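N-acetylneuraminate lyase (Peptoclostridium difficile NAP08, PDB 4WOQ) belongs to the dihydrodipicolinate synthetase family of TIM-barrel lyases and assembles from four copies of the same chain. Local coordinates at residues A21-F26 with G57-N62; N33-R38 with G273-Y278; A207-V212 with E232-E237. All blocks are in the same frame, centred on the assembly; numbering follows the deposited sequence.

Contact 1. Residues A21-F26 with G57-N62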
loop_
_atom_site.group_PDB
_atom_site.type_symbol
_atom_site.label_atom_id
_atom_site.label_comp_id
_atom_site.label_asym_id
_atom_site.label_seq_id
_atom_site.Cartn_x
_atom_site.Cartn_y
_atom_site.Cartn_z
ATOM N N ALA A 21 16.618 17.939 -14.667
ATOM C CA ALA A 21 15.712 18.520 -13.691
ATOM C C ALA A 21 16.713 19.383 -12.930
ATOM O O ALA A 21 17.540 18.867 -12.183
ATOM C CB ALA A 21 15.131 17.438 -12.797
ATOM N N LEU A 22 16.654 20.693 -13.155
ATOM C CA LEU A 22 17.592 21.636 -12.550
ATOM C C LEU A 22 17.707 21.676 -11.031
ATOM O O LEU A 22 16.732 21.909 -10.311
ATOM C CB LEU A 22 17.308 23.057 -13.067
ATOM C CG LEU A 22 18.272 24.156 -12.586
ATOM C CD1 LEU A 22 19.718 23.760 -12.868
ATOM C CD2 LEU A 22 17.946 25.451 -13.278
ATOM N N LEU A 23 18.927 21.446 -10.557
ATOM C CA LEU A 23 19.235 21.497 -9.136
ATOM C C LEU A 23 19.466 22.967 -8.808
ATOM O O LEU A 23 19.850 23.744 -9.685
ATOM C CB LEU A 23 20.523 20.728 -8.832
ATOM C CG LEU A 23 20.560 19.203 -8.846
ATOM C CD1 LEU A 23 22.017 18.750 -8.801
ATOM C CD2 LEU A 23 19.784 18.650 -7.649
ATOM N N VAL A 24 19.241 23.348 -7.555
ATOM C CA VAL A 24 19.458 24.728 -7.129
ATOM C C VAL A 24 20.509 24.759 -6.018
ATOM O O VAL A 24 20.556 23.865 -5.170
ATOM C CB VAL A 24 18.151 25.374 -6.612
ATOM C CG1 VAL A 24 18.451 26.726 -5.997
ATOM C CG2 VAL A 24 17.154 25.525 -7.756
ATOM N N SER A 25 21.356 25.782 -6.037
ATOM C CA SER A 25 22.408 25.927 -5.033
ATOM C C SER A 25 21.949 26.744 -3.832
ATOM O O SER A 25 21.440 27.851 -3.985
ATOM C CB SER A 25 23.637 26.600 -5.651
ATOM O OG SER A 25 24.552 27.007 -4.644
ATOM N N PHE A 26 22.137 26.192 -2.638
ATOM C CA PHE A 26 21.762 26.875 -1.399
ATOM C C PHE A 26 22.992 26.943 -0.494
ATOM O O PHE A 26 23.872 26.087 -0.582
ATOM C CB PHE A 26 20.653 26.101 -0.668
ATOM C CG PHE A 26 19.352 26.016 -1.431
ATOM C CD1 PHE A 26 18.545 27.141 -1.593
ATOM C CD2 PHE A 26 18.934 24.810 -1.984
ATOM C CE1 PHE A 26 17.335 27.066 -2.295
ATOM C CE2 PHE A 26 17.722 24.722 -2.691
ATOM C CZ PHE A 26 16.923 25.855 -2.845
ATOM N N GLY A 57 11.189 21.594 -10.573
ATOM C CA GLY A 57 10.690 20.263 -10.315
ATOM C C GLY A 57 11.085 19.798 -8.928
ATOM O O GLY A 57 11.641 20.562 -8.141
ATOM N N SER A 58 10.790 18.541 -8.626
ATOM C CA SER A 58 11.127 17.970 -7.333
ATOM C C SER A 58 12.629 18.118 -7.094
ATOM O O SER A 58 13.073 18.428 -5.987
ATOM C CB SER A 58 10.763 16.485 -7.314
ATOM O OG SER A 58 9.436 16.282 -7.758
ATOM N N THR A 59 13.400 17.895 -8.151
ATOM C CA THR A 59 14.856 17.976 -8.077
ATOM C C THR A 59 15.333 19.350 -7.616
ATOM O O THR A 59 16.325 19.453 -6.897
ATOM C CB THR A 59 15.492 17.645 -9.450
ATOM O OG1 THR A 59 15.034 16.360 -9.884
ATOM C CG2 THR A 59 17.005 17.621 -9.356
ATOM N N GLY A 60 14.624 20.400 -8.022
ATOM C CA GLY A 60 15.009 21.743 -7.631
ATOM C C GLY A 60 14.567 22.129 -6.230
ATOM O O GLY A 60 14.653 23.299 -5.856
ATOM N N GLU A 61 14.097 21.149 -5.456
ATOM C CA GLU A 61 13.624 21.382 -4.093
ATOM C C GLU A 61 12.518 22.443 -4.092
ATOM O O GLU A 61 12.236 23.090 -3.077
ATOM C CB GLU A 61 14.796 21.800 -3.197
ATOM C CG GLU A 61 15.838 20.696 -3.043
ATOM C CD GLU A 61 17.096 21.145 -2.312
ATOM O OE1 GLU A 61 17.042 21.385 -1.087
ATOM O OE2 GLU A 61 18.147 21.258 -2.976
ATOM N N ASN A 62 11.895 22.594 -5.255
ATOM C CA ASN A 62 10.814 23.544 -5.475
ATOM C C ASN A 62 9.856 23.683 -4.290
ATOM O O ASN A 62 9.668 24.776 -3.759
ATOM C CB ASN A 62 10.027 23.115 -6.721
ATOM C CG ASN A 62 8.818 23.999 -6.996
ATOM O OD1 ASN A 62 8.952 25.133 -7.460
ATOM N ND2 ASN A 62 7.626 23.474 -6.710
HETATM O O HOH W 1 13.965 21.043 -11.289
HETATM O O HOH W 2 17.979 21.598 -5.582
#
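The side chain of T59 is set by a chi1 of -55°, which puts OG1 beside A21 CB and CG2 anti to the backbone N, near both A21 O (3.1 Å from T59 CG2) and L23. A21 CB lies tightly against this group, 3.1 Å from T59 OG1. From the other flank comes L23: its CB leaves the backbone away from 57-62, but with CG anti to the carbonyl carbon (chi1 -74°) the CD2 branch folds back over the threonine, and L23 CD2 meets T59 CG2 at 3.4 Å, closer than usual for two methyls. The backbone of G60 packs against the L22 carbonyl, G60 CA lying 3.2 Å from L22 O. Further along, the extended chain of E61 brings its carboxylate to the rim of F26, and E61 OE2 sits in the ring plane, 3.5 Å from F26 CE2, with the two flat groups turned 74° apart.

Water joins the backbones where they do not bond directly. One molecule donates to L22 O and accepts from G57 N. A second water accepts from V24 N, its oxygen 2.9 Å from that nitrogen, and lies within donating distance of both T59 O and E61 OE2, although it has more acceptors around it than protons to give. The carboxylate is fixed from beyond these segments as well: E61 OE1 accepts from R280 N, while K266 makes a salt bridge to E61 OE2 and also bonds V24 O. S58 OG bonds Y147 OH and, across an interface, Y121 OH of the second subunit.

G57 to E61 spell GSTGE, the GxxGE signature of this family, and the contact packs that loop against the one following strand 17-21, at the C-terminal ends of the barrel strands, where TIM barrels carry their active sites.

Contact 2. Residues N33-R38 with G273-Y278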
loop_
_atom_site.group_PDB
_atom_site.type_symbol
_atom_site.label_atom_id
_atom_site.label_comp_id
_atom_site.label_asym_id
_atom_site.label_seq_id
_atom_site.Cartn_x
_atom_site.Cartn_y
_atom_site.Cartn_z
ATOM N N ASN A 33 21.918 30.597 -3.695
ATOM C CA ASN A 33 23.231 31.088 -4.087
ATOM C C ASN A 33 23.198 31.273 -5.597
ATOM O O ASN A 33 23.479 30.336 -6.344
ATOM C CB ASN A 33 24.309 30.072 -3.706
ATOM C CG ASN A 33 25.683 30.444 -4.247
ATOM O OD1 ASN A 33 25.832 31.415 -4.992
ATOM N ND2 ASN A 33 26.692 29.664 -3.875
ATOM N N GLU A 34 22.861 32.479 -6.043
ATOM C CA GLU A 34 22.757 32.757 -7.472
ATOM C C GLU A 34 24.000 32.406 -8.280
ATOM O O GLU A 34 23.891 31.931 -9.411
ATOM C CB GLU A 34 22.395 34.224 -7.717
ATOM C CG GLU A 34 21.972 34.494 -9.154
ATOM C CD GLU A 34 21.555 35.932 -9.401
ATOM O OE1 GLU A 34 21.011 36.578 -8.476
ATOM O OE2 GLU A 34 21.750 36.412 -10.535
ATOM N N LYS A 35 25.178 32.648 -7.713
ATOM C CA LYS A 35 26.415 32.338 -8.416
ATOM C C LYS A 35 26.477 30.829 -8.637
ATOM O O LYS A 35 26.780 30.363 -9.736
ATOM C CB LYS A 35 27.626 32.810 -7.600
ATOM C CG LYS A 35 28.976 32.550 -8.257
ATOM C CD LYS A 35 30.127 33.018 -7.354
ATOM C CE LYS A 35 31.489 32.463 -7.802
ATOM N NZ LYS A 35 31.906 32.917 -9.161
ATOM N N GLY A 36 26.170 30.071 -7.590
ATOM C CA GLY A 36 26.193 28.621 -7.687
ATOM C C GLY A 36 25.167 28.085 -8.671
ATOM O O GLY A 36 25.466 27.207 -9.485
ATOM N N LEU A 37 23.952 28.611 -8.597
ATOM C CA LEU A 37 22.898 28.180 -9.498
ATOM C C LEU A 37 23.312 28.419 -10.942
ATOM O O LEU A 37 23.097 27.572 -11.806
ATOM C CB LEU A 37 21.600 28.936 -9.205
ATOM C CG LEU A 37 20.476 28.712 -10.222
ATOM C CD1 LEU A 37 20.187 27.221 -10.331
ATOM C CD2 LEU A 37 19.231 29.479 -9.801
ATOM N N ARG A 38 23.914 29.573 -11.207
ATOM C CA ARG A 38 24.337 29.883 -12.564
ATOM C C ARG A 38 25.416 28.919 -13.060
ATOM O O ARG A 38 25.479 28.610 -14.249
ATOM C CB ARG A 38 24.814 31.340 -12.647
ATOM C CG ARG A 38 23.661 32.344 -12.637
ATOM C CD ARG A 38 24.141 33.792 -12.485
ATOM N NE ARG A 38 23.023 34.735 -12.465
ATOM C CZ ARG A 38 22.357 35.135 -13.543
ATOM N NH1 ARG A 38 22.688 34.684 -14.741
ATOM N NH2 ARG A 38 21.351 35.986 -13.422
ATOM N N GLY A 273 34.135 21.703 -9.604
ATOM C CA GLY A 273 34.297 23.139 -9.499
ATOM C C GLY A 273 33.000 23.916 -9.484
ATOM O O GLY A 273 33.016 25.146 -9.513
ATOM N N VAL A 274 31.874 23.209 -9.441
ATOM C CA VAL A 274 30.571 23.862 -9.408
ATOM C C VAL A 274 30.110 23.998 -7.963
ATOM O O VAL A 274 30.128 23.032 -7.202
ATOM C CB VAL A 274 29.524 23.063 -10.218
ATOM C CG1 VAL A 274 28.139 23.664 -10.026
ATOM C CG2 VAL A 274 29.902 23.073 -11.700
ATOM N N GLU A 275 29.706 25.209 -7.588
ATOM C CA GLU A 275 29.258 25.486 -6.227
ATOM C C GLU A 275 27.779 25.107 -6.013
ATOM O O GLU A 275 26.963 25.930 -5.600
ATOM C CB GLU A 275 29.509 26.972 -5.914
ATOM C CG GLU A 275 29.198 27.402 -4.488
ATOM C CD GLU A 275 29.653 28.828 -4.184
ATOM O OE1 GLU A 275 29.404 29.741 -5.008
ATOM O OE2 GLU A 275 30.256 29.036 -3.109
ATOM N N ALA A 276 27.450 23.848 -6.295
ATOM C CA ALA A 276 26.089 23.337 -6.145
ATOM C C ALA A 276 25.564 23.544 -4.723
ATOM O O ALA A 276 24.352 23.591 -4.497
ATOM C CB ALA A 276 26.046 21.857 -6.516
ATOM N N GLY A 277 26.484 23.642 -3.767
ATOM C CA GLY A 277 26.112 23.886 -2.380
ATOM C C GLY A 277 25.327 22.848 -1.601
ATOM O O GLY A 277 25.428 21.644 -1.849
ATOM N N TYR A 278 24.550 23.338 -0.635
ATOM C CA TYR A 278 23.728 22.505 0.242
ATOM C C TYR A 278 22.298 22.311 -0.260
ATOM O O TYR A 278 21.883 22.899 -1.254
ATOM C CB TYR A 278 23.614 23.138 1.634
ATOM C CG TYR A 278 24.898 23.324 2.411
ATOM C CD1 TYR A 278 25.860 24.260 2.015
ATOM C CD2 TYR A 278 25.132 22.586 3.572
ATOM C CE1 TYR A 278 27.026 24.453 2.769
ATOM C CE2 TYR A 278 26.288 22.767 4.327
ATOM C CZ TYR A 278 27.228 23.698 3.924
ATOM O OH TYR A 278 28.364 23.861 4.684
#
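E275 reaches N33 along an extended side chain. It starts at CB, which rests over the first turn of helix 34-46 at 4.1 Å from G36 CA. CG stands anti to the backbone N (chi1 -175°), a torsion that carries the chain outward past the helix start, and E275 CG comes 3.4 Å from N33 ND2. At the tip the carboxylate lies across the asparagine amide: N33 ND2 donates to E275 OE1 at 2.9 Å in a fairly straight bond (165°). The N-H points along the amide's own plane but meets the oxygen from above the carboxylate, 78° out of its plane. The aliphatic part of K35 passes the same oxygen loosely, K35 CD being 4.1 Å from E275 OE1.

N33 is the N-cap of helix 34-46, and its other amide atom does the capping: N33 OD1 accepts from G36 N at 2.9 Å, the donor standing above the carbonyl plane. One amide thus caps the helix and holds the incoming loop, which fixes its flip. Behind the glutamate, E275 O touches G36 through a CA-H...O contact of 3.5 Å, and this carbonyl also accepts from S25 OG.

Contact 3. Residues A207-V212 with E232-E237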
loop_
_atom_site.group_PDB
_atom_site.type_symbol
_atom_site.label_atom_id
_atom_site.label_comp_id
_atom_site.label_asym_id
_atom_site.label_seq_id
_atom_site.Cartn_x
_atom_site.Cartn_y
_atom_site.Cartn_z
ATOM N N ALA A 207 12.514 2.366 -21.398
ATOM C CA ALA A 207 11.518 3.386 -21.699
ATOM C C ALA A 207 11.672 3.886 -23.134
ATOM O O ALA A 207 10.683 4.126 -23.830
ATOM C CB ALA A 207 11.646 4.551 -20.724
ATOM N N THR A 208 12.919 4.040 -23.573
ATOM C CA THR A 208 13.183 4.524 -24.924
ATOM C C THR A 208 12.676 3.573 -26.012
ATOM O O THR A 208 12.204 4.022 -27.053
ATOM C CB THR A 208 14.689 4.775 -25.140
ATOM O OG1 THR A 208 15.183 5.644 -24.109
ATOM C CG2 THR A 208 14.926 5.436 -26.503
ATOM N N VAL A 209 12.761 2.266 -25.777
ATOM C CA VAL A 209 12.288 1.313 -26.776
ATOM C C VAL A 209 10.768 1.343 -26.878
ATOM O O VAL A 209 10.186 0.789 -27.810
ATOM C CB VAL A 209 12.761 -0.126 -26.471
ATOM C CG1 VAL A 209 14.267 -0.198 -26.593
ATOM C CG2 VAL A 209 12.326 -0.545 -25.080
ATOM N N LEU A 210 10.122 1.993 -25.916
ATOM C CA LEU A 210 8.673 2.114 -25.948
ATOM C C LEU A 210 8.296 3.419 -26.658
ATOM O O LEU A 210 7.119 3.768 -26.775
ATOM C CB LEU A 210 8.092 2.056 -24.530
ATOM C CG LEU A 210 8.181 0.660 -23.894
ATOM C CD1 LEU A 210 7.507 0.641 -22.517
ATOM C CD2 LEU A 210 7.501 -0.338 -24.817
ATOM N N GLY A 211 9.313 4.139 -27.123
ATOM C CA GLY A 211 9.073 5.361 -27.871
ATOM C C GLY A 211 8.954 6.706 -27.182
ATOM O O GLY A 211 8.293 7.595 -27.716
ATOM N N VAL A 212 9.576 6.884 -26.020
ATOM C CA VAL A 212 9.493 8.178 -25.347
ATOM C C VAL A 212 10.175 9.250 -26.210
ATOM O O VAL A 212 11.189 8.985 -26.851
ATOM C CB VAL A 212 10.141 8.131 -23.936
ATOM C CG1 VAL A 212 9.373 7.156 -23.058
ATOM C CG2 VAL A 212 11.611 7.732 -24.026
ATOM N N GLU A 232 20.521 7.725 -27.425
ATOM C CA GLU A 232 20.906 7.682 -28.834
ATOM C C GLU A 232 21.255 6.273 -29.306
ATOM O O GLU A 232 20.757 5.824 -30.338
ATOM C CB GLU A 232 22.080 8.638 -29.099
ATOM C CG GLU A 232 21.754 10.093 -28.778
ATOM C CD GLU A 232 22.793 11.078 -29.295
ATOM O OE1 GLU A 232 23.997 10.908 -28.998
ATOM O OE2 GLU A 232 22.394 12.035 -29.996
ATOM N N LEU A 233 22.109 5.576 -28.561
ATOM C CA LEU A 233 22.484 4.213 -28.928
ATOM C C LEU A 233 21.225 3.382 -29.146
ATOM O O LEU A 233 21.161 2.563 -30.063
ATOM C CB LEU A 233 23.325 3.562 -27.826
ATOM C CG LEU A 233 24.782 3.991 -27.654
ATOM C CD1 LEU A 233 25.368 3.321 -26.419
ATOM C CD2 LEU A 233 25.582 3.613 -28.895
ATOM N N THR A 234 20.223 3.605 -28.299
ATOM C CA THR A 234 18.964 2.875 -28.389
ATOM C C THR A 234 18.184 3.247 -29.637
ATOM O O THR A 234 17.748 2.378 -30.384
ATOM C CB THR A 234 18.068 3.133 -27.158
ATOM O OG1 THR A 234 18.732 2.668 -25.980
ATOM C CG2 THR A 234 16.745 2.401 -27.295
ATOM N N LYS A 235 17.994 4.540 -29.858
ATOM C CA LYS A 235 17.256 4.985 -31.032
ATOM C C LYS A 235 17.917 4.479 -32.315
ATOM O O LYS A 235 17.273 4.391 -33.356
ATOM C CB LYS A 235 17.151 6.513 -31.037
ATOM C CG LYS A 235 16.001 7.059 -30.194
ATOM C CD LYS A 235 14.658 6.805 -30.884
ATOM C CE LYS A 235 13.471 7.324 -30.075
ATOM N NZ LYS A 235 13.177 6.494 -28.865
ATOM N N ASN A 236 19.204 4.147 -32.231
ATOM C CA ASN A 236 19.943 3.626 -33.383
ATOM C C ASN A 236 20.011 2.101 -33.289
ATOM O O ASN A 236 20.695 1.440 -34.073
ATOM C CB ASN A 236 21.364 4.204 -33.437
ATOM C CG ASN A 236 21.382 5.694 -33.740
ATOM O OD1 ASN A 236 20.657 6.172 -34.614
ATOM N ND2 ASN A 236 22.228 6.432 -33.025
ATOM N N GLU A 237 19.306 1.564 -32.299
ATOM C CA GLU A 237 19.211 0.132 -32.063
ATOM C C GLU A 237 20.489 -0.622 -31.729
ATOM O O GLU A 237 20.660 -1.768 -32.136
ATOM C CB GLU A 237 18.505 -0.532 -33.244
ATOM C CG GLU A 237 17.162 0.116 -33.542
ATOM C CD GLU A 237 16.397 -0.580 -34.642
ATOM O OE1 GLU A 237 17.009 -0.873 -35.690
ATOM O OE2 GLU A 237 15.182 -0.822 -34.464
#
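T208 and T234 face each other from two helix ends, their CA atoms 6.9 Å apart. A type I turn runs from T208 to G211, whose positive phi (90°) and two bonds back into the last turn complete a Schellman motif. The other segment finishes in a similar way: N236 is the first residue to leave helical angles, and E237, also at positive phi, is the C-prime residue of a second Schellman motif.

Between these ends the threonines meet through methyls, T208 CG2 lying 3.6 Å from T234 CG2. Each has its CG2 anti to the backbone N (chi1 -54° for T208), which sends the methyl across the gap while the hydroxyl turns back to its own helix: T208 OG1 bonds M204 O and T234 OG1 bonds I230 O. V209 adds its CG1 branch from the side, 3.7 Å from T234 CG2, the two side chains meeting at about a right angle. K235 reaches the T208 methyl too, K235 NZ lying 3.1 Å from T208 CG2. Its chain bends at chi2 (-73°) and again near the tip, and the ammonium is folded in over the end of helix 204-208. There K235 NZ stands 3.2 Å from T208 O; a positive charge near this carbonyl, at the C-terminal end of helix 204-208, is probably favourable. V212 O is a further carbonyl, 3.8 Å from K235 NZ.

F231, one turn back along helix 220-235, packs on both T208 and V212, and A242 of helix 239-258 touches T234 from beyond. L210 turns to F181 and L184 of helix 181-190, while V209 packs on V209 of the third subunit. From V212 the chain runs almost directly into strand 214-217, so the contact lies at the N-terminal side of the barrel, between the helices flanking its last strand.

Overall arrangement
From the N terminus, strand 17-21 leads into 21-26, and contact 1 closes when the chain returns, through helix 34-46 and strand 52-55, to 57-62. Contact 2 opens inside that span, at the start of helix 34-46, but closes only near the C terminus at 273-278, so the two cross. Their centres are 12 Å apart and they touch: S25 O probably bonds N33 N. Contact 3 follows contact 1 in series and falls within the long span of contact 2, joining the ends of helices 204-208 and 220-235 at the opposite, N-terminal end of the barrel strands. Contact 1 joins the loops after the first two strands; contact 2 ties helix 34-46 to the loop after helix 261-270.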